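Local coordinates for protein cytidine deaminase (Burkholderia pseudomallei, PDB 3DMO) that probably catalyses the zinc-dependent hydrolytic deamination of cytidine and 2'-deoxycytidine to uridine and 2'-deoxyuridine, salvaging pyrimidines for UMP synthesis, at residues Leu14-Arg22 with Ala81-Thr89. Numbering follows the deposited sequence.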
loop_
_atom_site.group_PDB
_atom_site.type_symbol
_atom_site.label_atom_id
_atom_site.label_comp_id
_atom_site.label_asym_id
_atom_site.label_seq_id
_atom_site.Cartn_x
_atom_site.Cartn_y
_atom_site.Cartn_z
ATOM N N LEU A 14 -13.935 -7.035 -24.470
ATOM C CA LEU A 14 -13.387 -6.540 -23.196
ATOM C C LEU A 14 -11.894 -6.883 -23.075
ATOM O O LEU A 14 -11.101 -6.078 -22.580
ATOM C CB LEU A 14 -14.150 -7.126 -22.002
ATOM C CG LEU A 14 -14.740 -6.242 -20.891
ATOM C CD1 LEU A 14 -14.622 -6.920 -19.531
ATOM C CD2 LEU A 14 -14.206 -4.807 -20.824
ATOM N N ILE A 15 -11.519 -8.072 -23.537
ATOM C CA ILE A 15 -10.111 -8.487 -23.541
ATOM C C ILE A 15 -9.290 -7.596 -24.474
ATOM O O ILE A 15 -8.183 -7.170 -24.126
ATOM C CB ILE A 15 -9.958 -9.979 -23.918
ATOM C CG1 ILE A 15 -10.360 -10.867 -22.732
ATOM C CG2 ILE A 15 -8.521 -10.289 -24.369
ATOM C CD1 ILE A 15 -10.702 -12.323 -23.111
ATOM N N GLU A 16 -9.834 -7.299 -25.651
ATOM C CA GLU A 16 -9.155 -6.403 -26.590
ATOM C C GLU A 16 -8.925 -5.010 -25.996
ATOM O O GLU A 16 -7.893 -4.388 -26.239
ATOM C CB GLU A 16 -9.899 -6.314 -27.935
ATOM C CG GLU A 16 -9.733 -7.554 -28.838
ATOM C CD GLU A 16 -8.262 -7.963 -29.047
ATOM O OE1 GLU A 16 -7.456 -7.114 -29.502
ATOM O OE2 GLU A 16 -7.912 -9.133 -28.749
ATOM N N ALA A 17 -9.885 -4.530 -25.209
ATOM C CA ALA A 17 -9.735 -3.247 -24.514
ATOM C C ALA A 17 -8.668 -3.322 -23.404
ATOM O O ALA A 17 -7.896 -2.383 -23.218
ATOM C CB ALA A 17 -11.082 -2.774 -23.968
ATOM N N ALA A 18 -8.614 -4.447 -22.694
ATOM C CA ALA A 18 -7.596 -4.663 -21.660
ATOM C C ALA A 18 -6.184 -4.688 -22.260
ATOM O O ALA A 18 -5.243 -4.152 -21.676
ATOM C CB ALA A 18 -7.881 -5.940 -20.890
ATOM N N LYS A 19 -6.044 -5.298 -23.433
ATOM C CA LYS A 19 -4.753 -5.315 -24.137
ATOM C C LYS A 19 -4.350 -3.918 -24.618
ATOM O O LYS A 19 -3.177 -3.562 -24.571
ATOM C CB LYS A 19 -4.781 -6.305 -25.307
ATOM C CG LYS A 19 -4.902 -7.749 -24.887
ATOM C CD LYS A 19 -4.938 -8.701 -26.089
ATOM C CE LYS A 19 -4.866 -10.138 -25.603
ATOM N NZ LYS A 19 -4.871 -11.122 -26.718
ATOM N N ALA A 20 -5.321 -3.124 -25.074
ATOM C CA ALA A 20 -5.049 -1.740 -25.452
ATOM C C ALA A 20 -4.623 -0.907 -24.239
ATOM O O ALA A 20 -3.717 -0.079 -24.353
ATOM C CB ALA A 20 -6.261 -1.107 -26.159
ATOM N N ALA A 21 -5.273 -1.144 -23.094
ATOM C CA ALA A 21 -4.921 -0.516 -21.810
ATOM C C ALA A 21 -3.481 -0.841 -21.410
ATOM O O ALA A 21 -2.714 0.049 -21.039
ATOM C CB ALA A 21 -5.887 -0.966 -20.723
ATOM N N ARG A 22 -3.129 -2.122 -21.522
ATOM C CA ARG A 22 -1.807 -2.639 -21.170
ATOM C C ARG A 22 -0.682 -1.888 -21.869
ATOM O O ARG A 22 0.369 -1.671 -21.278
ATOM C CB ARG A 22 -1.725 -4.144 -21.474
ATOM C CG ARG A 22 -0.367 -4.775 -21.203
ATOM C CD ARG A 22 -0.404 -6.293 -21.363
ATOM N NE ARG A 22 0.945 -6.862 -21.339
ATOM C CZ ARG A 22 1.741 -6.977 -22.402
ATOM N NH1 ARG A 22 1.329 -6.580 -23.598
ATOM N NH2 ARG A 22 2.957 -7.497 -22.272
ATOM N N ALA A 81 -20.150 -4.155 -14.320
ATOM C CA ALA A 81 -20.612 -5.415 -14.894
ATOM C C ALA A 81 -19.496 -6.458 -14.977
ATOM O O ALA A 81 -19.700 -7.627 -14.641
ATOM C CB ALA A 81 -21.193 -5.168 -16.274
ATOM N N ALA A 82 -18.322 -6.034 -15.437
ATOM C CA ALA A 82 -17.207 -6.950 -15.685
ATOM C C ALA A 82 -15.881 -6.210 -15.736
ATOM O O ALA A 82 -15.826 -5.018 -16.092
ATOM C CB ALA A 82 -17.417 -7.713 -17.005
ATOM N N ILE A 83 -14.814 -6.938 -15.408
ATOM C CA ILE A 83 -13.448 -6.462 -15.593
ATOM C C ILE A 83 -12.618 -7.547 -16.289
ATOM O O ILE A 83 -12.725 -8.721 -15.944
ATOM C CB ILE A 83 -12.807 -6.011 -14.238
ATOM C CG1 ILE A 83 -11.481 -5.268 -14.467
ATOM C CG2 ILE A 83 -12.686 -7.175 -13.257
ATOM C CD1 ILE A 83 -10.931 -4.604 -13.197
ATOM N N ALA A 84 -11.858 -7.159 -17.317
ATOM C CA ALA A 84 -10.878 -8.055 -17.957
ATOM C C ALA A 84 -9.478 -7.639 -17.535
ATOM O O ALA A 84 -9.198 -6.448 -17.430
ATOM C CB ALA A 84 -11.000 -7.997 -19.488
ATOM N N VAL A 85 -8.605 -8.615 -17.276
ATOM C CA VAL A 85 -7.215 -8.345 -16.875
ATOM C C VAL A 85 -6.292 -9.195 -17.762
ATOM O O VAL A 85 -6.572 -10.380 -17.998
ATOM C CB VAL A 85 -6.966 -8.685 -15.371
ATOM C CG1 VAL A 85 -5.634 -8.076 -14.873
ATOM C CG2 VAL A 85 -8.130 -8.208 -14.507
ATOM N N VAL A 86 -5.198 -8.598 -18.245
ATOM C CA VAL A 86 -4.276 -9.296 -19.156
ATOM C C VAL A 86 -2.808 -8.982 -18.827
ATOM O O VAL A 86 -2.459 -7.840 -18.532
ATOM C CB VAL A 86 -4.602 -8.994 -20.661
ATOM C CG1 VAL A 86 -4.481 -7.497 -20.988
ATOM C CG2 VAL A 86 -3.723 -9.819 -21.581
ATOM N N GLY A 87 -1.962 -10.008 -18.875
ATOM C CA GLY A 87 -0.516 -9.828 -18.791
ATOM C C GLY A 87 0.196 -10.921 -19.569
ATOM O O GLY A 87 -0.442 -11.843 -20.074
ATOM N N GLU A 88 1.521 -10.816 -19.654
ATOM C CA GLU A 88 2.348 -11.802 -20.348
ATOM C C GLU A 88 2.675 -12.960 -19.392
ATOM O O GLU A 88 3.795 -13.083 -18.879
ATOM C CB GLU A 88 3.624 -11.139 -20.888
ATOM C CG GLU A 88 4.482 -12.034 -21.781
ATOM C CD GLU A 88 3.817 -12.347 -23.108
ATOM O OE1 GLU A 88 3.370 -13.508 -23.294
ATOM O OE2 GLU A 88 3.735 -11.430 -23.964
ATOM N N THR A 89 1.682 -13.812 -19.166
ATOM C CA THR A 89 1.806 -14.914 -18.220
ATOM C C THR A 89 1.525 -16.247 -18.905
ATOM O O THR A 89 0.937 -16.286 -19.990
ATOM C CB THR A 89 0.844 -14.731 -17.012
ATOM O OG1 THR A 89 -0.466 -14.399 -17.490
ATOM C CG2 THR A 89 1.327 -13.604 -16.099
HETATM O O HOH W 1 3.101 -8.544 -19.077
HETATM O O HOH W 2 5.069 -9.205 -23.526
#
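With chi1 at 61°, Val86 sets CG1 between its backbone N and carbonyl carbon, and this branch rises against the backbone of the helix, 3.5 Å from Ala18 O. Both branches also meet Lys19 CG, and the extended lysine chain passes the valine at about a right angle. Arg22 has CG anti to the backbone N (chi1 177°) and stays extended as far as NE, a reach that carries the guanidinium past Gly87 to Glu88. Arg22 NH2 packs 4.0 Å from Glu88 CB, but the charged ends do not bond: Arg22 NH2 and Glu88 OE2 are 4.4 Å apart, the oxygen well out of the guanidinium plane. One water accepts from Glu88 N, another donates to Glu88 OE2 at 2.6 Å, and each takes a weak bond from Arg22 NH2. The guanidinium is anchored by a hydrogen bond from NE to Lys33 O. Toward the other end, Leu14 CD1 lies over the strand, 3.8 Å from both Ala82 CB and Ala84 CB. Ala18 CB packs 4.0 Å from Ala84 CB, and these small residues let the axes approach to 7.3 Å at a crossing of -51°. No direct hydrogen bond joins the segments; apolar contacts carry the middle and the Leu14 end, and the waters bridge the Arg22 end. Ile83 points away from the helix, its side chain near Glu63, the predicted proton donor. Helix 11-22 thus covers one face of the central strand of the mixed five-stranded sheet, an arrangement characteristic of the cytidine deaminase fold.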